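Local coordinates for protein carbohydrate deacetylase Agd3 (Neosartorya fumigata, PDB 6NWZ) that removes acetyl groups from the N-acetylated sugars of galactosaminogalactan, an exopolysaccharide, and is required for Aspergillus fumigatus biofilm formation, at residues A[107-112]-A[207-212]; A[328-333]-A[391-396]; A[492-497]-A[541-546]. All coordinates share one frame; numbering follows the deposited sequence.

Contact 1: A[107-112]-A[207-212]; sequences AYQLEY and DGREQM. With ZN (zinc ion), chain J; NAG (2-acetamido-2-deoxy-beta-D-glucopyranose), chain D.
Gln109 supplies the polar side of this contact, reaching from helix 99-112 to strand 209-214. Its NE2 makes a weak, bent hydrogen bond to Glu210 O (3.0 Å, 126° at the hydrogen); the same NE2 is bonded more strongly to Val114 O. Beyond CG the chain is extended, and the amide stands 76° from the plane of the Arg209 guanidinium, with Gln109 OE1 near that group's edge and 3.5 Å from Arg209 CD. The apolar part belongs to Leu110, whose CD2 touches the strand start at Arg209 N (3.4 Å) and Arg209 CB (4.0 Å). Both segments belong to the CBM87 region, where the strand pairs in parallel with 115-119 and antiparallel with 198-206 while the helix lies against it; the axes of 107-112 and 209-212 come within 8.0 Å, their directions 119° apart. Metal binding comes next: Glu210 points its OE1 at a zinc ion (2.4 Å) shared with Leu684 O, and its OE2 forms a salt bridge to Arg115. The remaining group is sugar. Another side of the helix bears Glu111 and Tyr112, where Glu111 CG lies 3.1 Å from O6 of the N-acetylglucosamine on Asn67, and Tyr112 OH lies 3.6 Å from its O5.

Contact 2: A[328-333]-A[391-396]; sequences IEYDSP and THEEQN. With ZN (zinc ion), chain L.
Beside the Asp-His-His zinc site of the deacetylase domain, Tyr330 and Ile328 of one loop pack against Thr391 and Glu393, which flank the zinc ligand His392 in another. The Tyr330 hydroxyl donates a hydrogen bond to Thr391 OG1 (2.8 Å). Thr391 comes up at the ring's edge, its CB in the ring plane and OG1 nearest CE2 (3.4 Å). The phenol is directed here because Tyr330 CG sits between the backbone N and the carbonyl carbon (chi1 54°). OG1 has a second partner in Glu406 OE1, so two bonds grip this oxygen and probably fix the rotation of the side chain. Its methyl, CG2, packs on Ile328 CB at 3.7 Å. On another side of the phenol oxygen lies Glu393: its CB is 3.1 Å from Tyr330 OH, and its extended chain carries the carboxylate off toward Trp351 NE1, a weak bond. Trp351 also covers Ile328 and Thr391. Between Thr391 and Glu393, His392 has a left-handed backbone, and its ring leads away from the Tyr330 loop to the metal, with NE2 2.4 Å from the zinc ion. Asp256 and His388 complete that site, and Glu394 binds a different zinc ion with Asp335. An aspartate joined by His388 and His392, four residues apart, resembles the Asp-His-His metal site of NodB-like polysaccharide deacetylases.

Contact 3: A[492-497]-A[541-546]; sequences WATRIY and DGYMFH. With ZN (zinc ion), chain M.
Trp492 leaves the end of strand 487-492 and lies alongside Tyr543 of strand 542-546, both side chains pointing the same way from the sheet. Its CB meets Tyr543 CD2 at 3.5 Å. CG sits beside the backbone N (chi1 -63°), which carries the indole across the tyrosine: CD1 lies over one face of the phenol ring, offset toward the rim and 3.5 Å from Tyr543 CZ. The pyrrole and phenol planes are inclined at 38°, an oblique aromatic pair. Next comes NE1, 3.5 Å from Asp541 CB and weakly bonded to a water that also bridges Tyr543 OH and Asp541 O. Farther out, CE2 and CZ2 pass beneath the Asp541 carboxylate, which is almost parallel to the indole (5°) with its OD2 3.6 Å from Trp492 CZ2. OD2 is held by Asn459, and His534, a ligand of another zinc ion, stacks on the indole.

The backbones join as parallel strands: Trp492 N gives a nearly straight bond to Gly542 O (2.8 Å), and Met544 N gives a more bent one to Trp492 O (2.9 Å). After Trp492 the pairing gives way to side chains. The Met544 methyl meets Ala493 CB, while Ile496 CB comes in at the edge of the Phe545 ring; the Thr494 and Phe545 side chains cross at about a right angle, with OG1 nearest CE1.

His546 ends the strand at a zinc ion shared with Asp255, its NE2 2.3 Å from the metal. A second water accepts from ND1 (2.7 Å) and donates to Ile496 O, so the loop after Trp492 acts through water as a second shell, which probably helps fix the ring's rotation and is consistent with a hydrogen on ND1 and NE2 turned to the zinc.

The contacts follow one another along the chain, each closing before the next opens. Contact 1 lies in the CBM87 region, its centre about 46 Å from that of contact 3 and about 65 Å from that of contact 2, on the opposite side of the chain's centre from contact 2. Contacts 2 and 3 share the deacetylase domain, with centres about 23 Å apart and nearest atoms about 6 Å. Strands 487-492 and 542-546 of contact 3 belong to the same sheet as 252-257 and 384-387. Strand 252-257 carries Asp255 and Asp256, so it supplies ligands to the zinc ions of both His546 and His392, placing contacts 2 and 3 around neighbouring metal sites and contact 1 at a remote one.

Contact 1: A[107-112]-A[207-212]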
loop_
_atom_site.group_PDB
_atom_site.type_symbol
_atom_site.label_atom_id
_atom_site.label_comp_id
_atom_site.label_asym_id
_atom_site.label_seq_id
_atom_site.Cartn_x
_atom_site.Cartn_y
_atom_site.Cartn_z
ATOM N N ALA A 107 -8.349 -28.176 -22.592
ATOM C CA ALA A 107 -9.679 -28.303 -23.179
ATOM C C ALA A 107 -10.628 -27.259 -22.612
ATOM O O ALA A 107 -11.457 -26.700 -23.341
ATOM C CB ALA A 107 -10.226 -29.710 -22.943
ATOM N N TYR A 108 -10.522 -26.984 -21.311
ATOM C CA TYR A 108 -11.351 -25.948 -20.708
ATOM C C TYR A 108 -11.037 -24.582 -21.306
ATOM O O TYR A 108 -11.952 -23.801 -21.596
ATOM C CB TYR A 108 -11.158 -25.938 -19.192
ATOM C CG TYR A 108 -11.961 -24.877 -18.479
ATOM C CD1 TYR A 108 -13.352 -24.920 -18.464
ATOM C CD2 TYR A 108 -11.331 -23.832 -17.814
ATOM C CE1 TYR A 108 -14.092 -23.948 -17.812
ATOM C CE2 TYR A 108 -12.062 -22.856 -17.158
ATOM C CZ TYR A 108 -13.441 -22.919 -17.160
ATOM O OH TYR A 108 -14.170 -21.950 -16.508
ATOM N N GLN A 109 -9.749 -24.286 -21.515
ATOM C CA GLN A 109 -9.360 -23.005 -22.100
ATOM C C GLN A 109 -10.005 -22.795 -23.464
ATOM O O GLN A 109 -10.411 -21.676 -23.802
ATOM C CB GLN A 109 -7.841 -22.919 -22.232
ATOM C CG GLN A 109 -7.079 -22.933 -20.928
ATOM C CD GLN A 109 -5.635 -22.518 -21.114
ATOM O OE1 GLN A 109 -4.713 -23.287 -20.845
ATOM N NE2 GLN A 109 -5.432 -21.289 -21.579
ATOM N N LEU A 110 -10.099 -23.855 -24.266
ATOM C CA LEU A 110 -10.623 -23.721 -25.619
ATOM C C LEU A 110 -12.139 -23.556 -25.627
ATOM O O LEU A 110 -12.665 -22.646 -26.276
ATOM C CB LEU A 110 -10.210 -24.928 -26.459
ATOM C CG LEU A 110 -8.736 -24.935 -26.856
ATOM C CD1 LEU A 110 -8.369 -26.242 -27.528
ATOM C CD2 LEU A 110 -8.442 -23.759 -27.772
ATOM N N GLU A 111 -12.857 -24.426 -24.909
ATOM C CA GLU A 111 -14.316 -24.410 -24.980
ATOM C C GLU A 111 -14.905 -23.148 -24.365
ATOM O O GLU A 111 -15.964 -22.685 -24.803
ATOM C CB GLU A 111 -14.891 -25.647 -24.288
ATOM C CG GLU A 111 -15.884 -26.440 -25.129
ATOM C CD GLU A 111 -17.134 -25.653 -25.474
ATOM O OE1 GLU A 111 -17.187 -25.066 -26.576
ATOM O OE2 GLU A 111 -18.064 -25.618 -24.642
ATOM N N TYR A 112 -14.239 -22.572 -23.362
ATOM C CA TYR A 112 -14.787 -21.444 -22.619
ATOM C C TYR A 112 -13.977 -20.163 -22.776
ATOM O O TYR A 112 -14.294 -19.164 -22.120
ATOM C CB TYR A 112 -14.923 -21.810 -21.138
ATOM C CG TYR A 112 -15.974 -22.871 -20.886
ATOM C CD1 TYR A 112 -15.680 -24.217 -21.054
ATOM C CD2 TYR A 112 -17.264 -22.524 -20.499
ATOM C CE1 TYR A 112 -16.636 -25.189 -20.834
ATOM C CE2 TYR A 112 -18.229 -23.491 -20.274
ATOM C CZ TYR A 112 -17.908 -24.823 -20.444
ATOM O OH TYR A 112 -18.858 -25.798 -20.226
ATOM N N ASP A 207 -3.404 -22.518 -31.398
ATOM C CA ASP A 207 -4.660 -22.830 -32.080
ATOM C C ASP A 207 -5.868 -22.507 -31.201
ATOM O O ASP A 207 -6.767 -23.329 -31.007
ATOM C CB ASP A 207 -4.690 -24.288 -32.536
ATOM C CG ASP A 207 -3.573 -24.617 -33.503
ATOM O OD1 ASP A 207 -3.741 -24.364 -34.715
ATOM O OD2 ASP A 207 -2.522 -25.116 -33.049
ATOM N N GLY A 208 -5.888 -21.286 -30.666
ATOM C CA GLY A 208 -6.974 -20.805 -29.850
ATOM C C GLY A 208 -6.670 -20.748 -28.365
ATOM O O GLY A 208 -7.242 -19.909 -27.659
ATOM N N ARG A 209 -5.794 -21.623 -27.875
ATOM C CA ARG A 209 -5.439 -21.632 -26.461
ATOM C C ARG A 209 -4.434 -20.520 -26.187
ATOM O O ARG A 209 -3.350 -20.499 -26.779
ATOM C CB ARG A 209 -4.868 -22.990 -26.062
ATOM C CG ARG A 209 -4.463 -23.056 -24.604
ATOM C CD ARG A 209 -4.284 -24.483 -24.142
ATOM N NE ARG A 209 -3.237 -25.172 -24.885
ATOM C CZ ARG A 209 -1.951 -25.156 -24.552
ATOM N NH1 ARG A 209 -1.542 -24.478 -23.485
ATOM N NH2 ARG A 209 -1.073 -25.818 -25.289
ATOM N N GLU A 210 -4.791 -19.598 -25.297
ATOM C CA GLU A 210 -3.969 -18.430 -25.012
ATOM C C GLU A 210 -3.276 -18.602 -23.670
ATOM O O GLU A 210 -3.906 -19.000 -22.684
ATOM C CB GLU A 210 -4.808 -17.155 -25.011
ATOM C CG GLU A 210 -5.715 -17.017 -26.213
ATOM C CD GLU A 210 -6.358 -15.653 -26.292
ATOM O OE1 GLU A 210 -6.059 -14.915 -27.254
ATOM O OE2 GLU A 210 -7.149 -15.312 -25.388
ATOM N N GLN A 211 -1.985 -18.287 -23.636
ATOM C CA GLN A 211 -1.157 -18.540 -22.468
ATOM C C GLN A 211 -0.122 -17.434 -22.348
ATOM O O GLN A 211 0.403 -16.961 -23.360
ATOM C CB GLN A 211 -0.472 -19.909 -22.578
ATOM C CG GLN A 211 0.438 -20.270 -21.415
ATOM C CD GLN A 211 1.054 -21.646 -21.577
ATOM O OE1 GLN A 211 0.648 -22.602 -20.916
ATOM N NE2 GLN A 211 2.039 -21.754 -22.464
ATOM N N MET A 212 0.156 -17.017 -21.116
ATOM C CA MET A 212 1.219 -16.062 -20.825
ATOM C C MET A 212 2.232 -16.750 -19.919
ATOM O O MET A 212 1.869 -17.258 -18.852
ATOM C CB MET A 212 0.663 -14.788 -20.177
ATOM C CG MET A 212 1.739 -13.816 -19.703
ATOM S SD MET A 212 1.125 -12.239 -19.067
ATOM C CE MET A 212 0.573 -11.433 -20.563
HETATM ZN ZN ZN J . -8.112 -13.981 -28.019
HETATM C C1 NAG D . -17.513 -29.490 -19.109
HETATM C C2 NAG D . -18.499 -30.638 -18.874
HETATM C C3 NAG D . -18.203 -31.798 -19.825
HETATM C C4 NAG D . -18.164 -31.310 -21.267
HETATM C C5 NAG D . -17.166 -30.165 -21.393
HETATM C C6 NAG D . -17.123 -29.557 -22.777
HETATM C C7 NAG D . -19.542 -31.311 -16.752
HETATM C C8 NAG D . -20.859 -31.078 -17.431
HETATM N N2 NAG D . -18.450 -31.087 -17.492
HETATM O O3 NAG D . -19.208 -32.795 -19.682
HETATM O O4 NAG D . -17.794 -32.371 -22.140
HETATM O O5 NAG D . -17.534 -29.112 -20.492
HETATM O O6 NAG D . -16.019 -28.673 -22.914
HETATM O O7 NAG D . -19.470 -31.687 -15.586
#

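Contact 2: A[328-333]-A[391-396]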
loop_
_atom_site.group_PDB
_atom_site.type_symbol
_atom_site.label_atom_id
_atom_site.label_comp_id
_atom_site.label_asym_id
_atom_site.label_seq_id
_atom_site.Cartn_x
_atom_site.Cartn_y
_atom_site.Cartn_z
ATOM N N ILE A 328 1.136 22.160 29.971
ATOM C CA ILE A 328 1.164 20.997 30.852
ATOM C C ILE A 328 2.599 20.508 30.983
ATOM O O ILE A 328 3.295 20.310 29.980
ATOM C CB ILE A 328 0.243 19.889 30.318
ATOM C CG1 ILE A 328 -1.193 20.402 30.214
ATOM C CG2 ILE A 328 0.307 18.665 31.215
ATOM C CD1 ILE A 328 -1.738 20.926 31.519
ATOM N N GLU A 329 3.043 20.304 32.219
ATOM C CA GLU A 329 4.426 19.950 32.493
ATOM C C GLU A 329 4.478 18.823 33.512
ATOM O O GLU A 329 3.773 18.859 34.524
ATOM C CB GLU A 329 5.204 21.166 33.004
ATOM C CG GLU A 329 6.670 21.149 32.643
ATOM C CD GLU A 329 7.244 22.544 32.507
ATOM O OE1 GLU A 329 7.009 23.382 33.404
ATOM O OE2 GLU A 329 7.920 22.802 31.489
ATOM N N TYR A 330 5.319 17.827 33.239
ATOM C CA TYR A 330 5.466 16.656 34.095
ATOM C C TYR A 330 6.783 15.975 33.748
ATOM O O TYR A 330 7.419 16.291 32.738
ATOM C CB TYR A 330 4.289 15.688 33.929
ATOM C CG TYR A 330 4.050 15.288 32.491
ATOM C CD1 TYR A 330 4.722 14.211 31.926
ATOM C CD2 TYR A 330 3.165 16.001 31.691
ATOM C CE1 TYR A 330 4.513 13.851 30.605
ATOM C CE2 TYR A 330 2.950 15.649 30.373
ATOM C CZ TYR A 330 3.625 14.575 29.834
ATOM O OH TYR A 330 3.411 14.228 28.520
ATOM N N ASP A 331 7.185 15.033 34.598
ATOM C CA ASP A 331 8.372 14.223 34.351
ATOM C C ASP A 331 7.968 12.912 33.690
ATOM O O ASP A 331 7.067 12.216 34.174
ATOM C CB ASP A 331 9.133 13.949 35.649
ATOM C CG ASP A 331 9.884 15.164 36.150
ATOM O OD1 ASP A 331 9.253 16.040 36.779
ATOM O OD2 ASP A 331 11.106 15.244 35.911
ATOM N N SER A 332 8.630 12.583 32.596
ATOM C CA SER A 332 8.291 11.375 31.858
ATOM C C SER A 332 8.869 10.150 32.560
ATOM O O SER A 332 10.036 10.165 32.963
ATOM C CB SER A 332 8.815 11.462 30.431
ATOM O OG SER A 332 8.427 12.684 29.829
ATOM N N PRO A 333 8.095 9.082 32.721
ATOM C CA PRO A 333 8.633 7.862 33.318
ATOM C C PRO A 333 9.464 7.099 32.305
ATOM O O PRO A 333 9.309 7.300 31.091
ATOM C CB PRO A 333 7.371 7.082 33.710
ATOM C CG PRO A 333 6.375 7.486 32.674
ATOM C CD PRO A 333 6.677 8.935 32.346
ATOM N N THR A 391 -0.113 16.598 24.986
ATOM C CA THR A 391 1.230 16.742 25.535
ATOM C C THR A 391 2.204 15.688 25.032
ATOM O O THR A 391 3.374 15.711 25.429
ATOM C CB THR A 391 1.182 16.695 27.067
ATOM O OG1 THR A 391 1.065 15.336 27.504
ATOM C CG2 THR A 391 -0.011 17.471 27.572
ATOM N N HIS A 392 1.752 14.769 24.179
ATOM C CA HIS A 392 2.572 13.664 23.677
ATOM C C HIS A 392 2.977 12.705 24.795
ATOM O O HIS A 392 4.029 12.065 24.728
ATOM C CB HIS A 392 3.807 14.177 22.931
ATOM C CG HIS A 392 4.486 13.135 22.101
ATOM N ND1 HIS A 392 5.211 12.102 22.655
ATOM C CD2 HIS A 392 4.545 12.962 20.759
ATOM C CE1 HIS A 392 5.689 11.337 21.690
ATOM N NE2 HIS A 392 5.300 11.837 20.531
ATOM N N GLU A 393 2.139 12.590 25.825
ATOM C CA GLU A 393 2.411 11.661 26.915
ATOM C C GLU A 393 2.308 10.223 26.425
ATOM O O GLU A 393 1.333 9.848 25.765
ATOM C CB GLU A 393 1.436 11.885 28.072
ATOM C CG GLU A 393 1.605 10.899 29.229
ATOM C CD GLU A 393 0.559 11.080 30.316
ATOM O OE1 GLU A 393 -0.376 11.882 30.115
ATOM O OE2 GLU A 393 0.670 10.421 31.373
ATOM N N GLU A 394 3.321 9.423 26.747
ATOM C CA GLU A 394 3.291 8.001 26.435
ATOM C C GLU A 394 2.238 7.309 27.289
ATOM O O GLU A 394 2.131 7.555 28.494
ATOM C CB GLU A 394 4.667 7.383 26.674
ATOM C CG GLU A 394 5.817 8.346 26.407
ATOM C CD GLU A 394 6.590 8.013 25.147
ATOM O OE1 GLU A 394 6.935 6.828 24.963
ATOM O OE2 GLU A 394 6.855 8.937 24.345
ATOM N N GLN A 395 1.455 6.435 26.660
ATOM C CA GLN A 395 0.251 5.900 27.281
ATOM C C GLN A 395 0.325 4.405 27.561
ATOM O O GLN A 395 -0.696 3.807 27.913
ATOM C CB GLN A 395 -0.961 6.208 26.402
ATOM C CG GLN A 395 -1.068 7.670 26.018
ATOM C CD GLN A 395 -2.230 7.940 25.095
ATOM O OE1 GLN A 395 -3.031 7.050 24.813
ATOM N NE2 GLN A 395 -2.331 9.176 24.613
ATOM N N ASN A 396 1.502 3.788 27.421
ATOM C CA ASN A 396 1.612 2.353 27.673
ATOM C C ASN A 396 1.253 1.998 29.110
ATOM O O ASN A 396 0.714 0.915 29.365
ATOM C CB ASN A 396 3.024 1.867 27.353
ATOM C CG ASN A 396 3.228 1.607 25.878
ATOM O OD1 ASN A 396 2.340 1.861 25.068
ATOM N ND2 ASN A 396 4.402 1.099 25.519
HETATM ZN ZN ZN L . 5.070 11.619 18.158
#

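Contact 3: A[492-497]-A[541-546]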
loop_
_atom_site.group_PDB
_atom_site.type_symbol
_atom_site.label_atom_id
_atom_site.label_comp_id
_atom_site.label_asym_id
_atom_site.label_seq_id
_atom_site.Cartn_x
_atom_site.Cartn_y
_atom_site.Cartn_z
ATOM N N TRP A 492 3.655 2.303 7.536
ATOM C CA TRP A 492 5.042 1.958 7.281
ATOM C C TRP A 492 5.991 2.935 7.967
ATOM O O TRP A 492 5.712 4.131 8.089
ATOM C CB TRP A 492 5.324 1.949 5.777
ATOM C CG TRP A 492 4.544 0.922 5.009
ATOM C CD1 TRP A 492 3.603 1.156 4.046
ATOM C CD2 TRP A 492 4.638 -0.501 5.140
ATOM N NE1 TRP A 492 3.109 -0.034 3.567
ATOM C CE2 TRP A 492 3.729 -1.066 4.222
ATOM C CE3 TRP A 492 5.404 -1.353 5.942
ATOM C CZ2 TRP A 492 3.564 -2.442 4.086
ATOM C CZ3 TRP A 492 5.239 -2.719 5.804
ATOM C CH2 TRP A 492 4.325 -3.249 4.884
ATOM N N ALA A 493 7.129 2.408 8.406
ATOM C CA ALA A 493 8.233 3.212 8.903
ATOM C C ALA A 493 9.315 3.298 7.837
ATOM O O ALA A 493 9.455 2.406 6.996
ATOM C CB ALA A 493 8.813 2.625 10.190
ATOM N N THR A 494 10.075 4.386 7.870
ATOM C CA THR A 494 11.122 4.632 6.891
ATOM C C THR A 494 12.436 4.889 7.611
ATOM O O THR A 494 12.476 5.100 8.827
ATOM C CB THR A 494 10.774 5.822 5.987
ATOM O OG1 THR A 494 10.714 7.016 6.779
ATOM C CG2 THR A 494 9.427 5.605 5.322
ATOM N N ARG A 495 13.523 4.873 6.839
ATOM C CA ARG A 495 14.842 5.233 7.345
ATOM C C ARG A 495 15.026 6.738 7.493
ATOM O O ARG A 495 16.121 7.183 7.862
ATOM C CB ARG A 495 15.926 4.652 6.432
ATOM C CG ARG A 495 15.997 3.134 6.484
ATOM C CD ARG A 495 16.704 2.551 5.276
ATOM N NE ARG A 495 16.632 1.092 5.267
ATOM C CZ ARG A 495 15.622 0.396 4.751
ATOM N NH1 ARG A 495 14.594 1.024 4.195
ATOM N NH2 ARG A 495 15.641 -0.929 4.788
ATOM N N ILE A 496 13.993 7.528 7.199
ATOM C CA ILE A 496 13.962 8.936 7.574
ATOM C C ILE A 496 13.496 8.987 9.023
ATOM O O ILE A 496 12.291 8.974 9.301
ATOM C CB ILE A 496 13.042 9.752 6.649
ATOM C CG1 ILE A 496 13.378 9.478 5.181
ATOM C CG2 ILE A 496 13.159 11.233 6.952
ATOM C CD1 ILE A 496 14.804 9.817 4.800
ATOM N N TYR A 497 14.445 9.029 9.953
ATOM C CA TYR A 497 14.150 8.753 11.351
ATOM C C TYR A 497 13.531 9.963 12.049
ATOM O O TYR A 497 13.690 11.114 11.632
ATOM C CB TYR A 497 15.415 8.304 12.078
ATOM C CG TYR A 497 15.987 7.011 11.538
ATOM C CD1 TYR A 497 15.320 5.804 11.724
ATOM C CD2 TYR A 497 17.184 6.996 10.831
ATOM C CE1 TYR A 497 15.832 4.616 11.230
ATOM C CE2 TYR A 497 17.705 5.810 10.333
ATOM C CZ TYR A 497 17.023 4.623 10.536
ATOM O OH TYR A 497 17.524 3.435 10.049
ATOM N N ASP A 541 -1.424 1.319 3.202
ATOM C CA ASP A 541 -0.892 1.839 4.454
ATOM C C ASP A 541 -0.195 3.173 4.220
ATOM O O ASP A 541 0.430 3.399 3.180
ATOM C CB ASP A 541 0.102 0.855 5.080
ATOM C CG ASP A 541 -0.273 -0.594 4.845
ATOM O OD1 ASP A 541 -1.202 -0.852 4.050
ATOM O OD2 ASP A 541 0.368 -1.477 5.457
ATOM N N GLY A 542 -0.305 4.062 5.204
ATOM C CA GLY A 542 0.399 5.323 5.161
ATOM C C GLY A 542 1.846 5.175 5.587
ATOM O O GLY A 542 2.341 4.080 5.858
ATOM N N TYR A 543 2.533 6.315 5.657
ATOM C CA TYR A 543 3.956 6.346 5.963
ATOM C C TYR A 543 4.228 7.334 7.091
ATOM O O TYR A 543 3.602 8.396 7.171
ATOM C CB TYR A 543 4.781 6.694 4.706
ATOM C CG TYR A 543 4.721 5.602 3.654
ATOM C CD1 TYR A 543 3.637 5.504 2.789
ATOM C CD2 TYR A 543 5.735 4.654 3.542
ATOM C CE1 TYR A 543 3.566 4.499 1.836
ATOM C CE2 TYR A 543 5.671 3.644 2.587
ATOM C CZ TYR A 543 4.583 3.573 1.738
ATOM O OH TYR A 543 4.503 2.579 0.787
ATOM N N MET A 544 5.170 6.972 7.956
ATOM C CA MET A 544 5.444 7.695 9.190
ATOM C C MET A 544 6.620 8.648 9.003
ATOM O O MET A 544 7.720 8.219 8.633
ATOM C CB MET A 544 5.740 6.709 10.317
ATOM C CG MET A 544 6.208 7.360 11.599
ATOM S SD MET A 544 7.287 6.259 12.530
ATOM C CE MET A 544 8.708 6.198 11.441
ATOM N N PHE A 545 6.390 9.932 9.280
ATOM C CA PHE A 545 7.448 10.936 9.323
ATOM C C PHE A 545 7.219 11.838 10.531
ATOM O O PHE A 545 6.211 11.725 11.236
ATOM C CB PHE A 545 7.510 11.758 8.028
ATOM C CG PHE A 545 7.770 10.932 6.795
ATOM C CD1 PHE A 545 9.052 10.504 6.487
ATOM C CD2 PHE A 545 6.731 10.577 5.948
ATOM C CE1 PHE A 545 9.295 9.738 5.354
ATOM C CE2 PHE A 545 6.966 9.812 4.815
ATOM C CZ PHE A 545 8.251 9.392 4.517
ATOM N N HIS A 546 8.170 12.741 10.773
ATOM C CA HIS A 546 8.127 13.601 11.948
ATOM C C HIS A 546 8.539 15.019 11.574
ATOM O O HIS A 546 9.141 15.256 10.524
ATOM C CB HIS A 546 9.014 13.046 13.068
ATOM C CG HIS A 546 8.509 11.756 13.634
ATOM N ND1 HIS A 546 8.563 10.567 12.936
ATOM C CD2 HIS A 546 7.911 11.473 14.815
ATOM C CE1 HIS A 546 8.032 9.605 13.669
ATOM N NE2 HIS A 546 7.629 10.128 14.814
HETATM ZN ZN ZN M . 5.696 9.148 15.699
HETATM O O HOH W 1 1.874 1.648 1.298
HETATM O O HOH W 2 10.354 10.119 10.973
#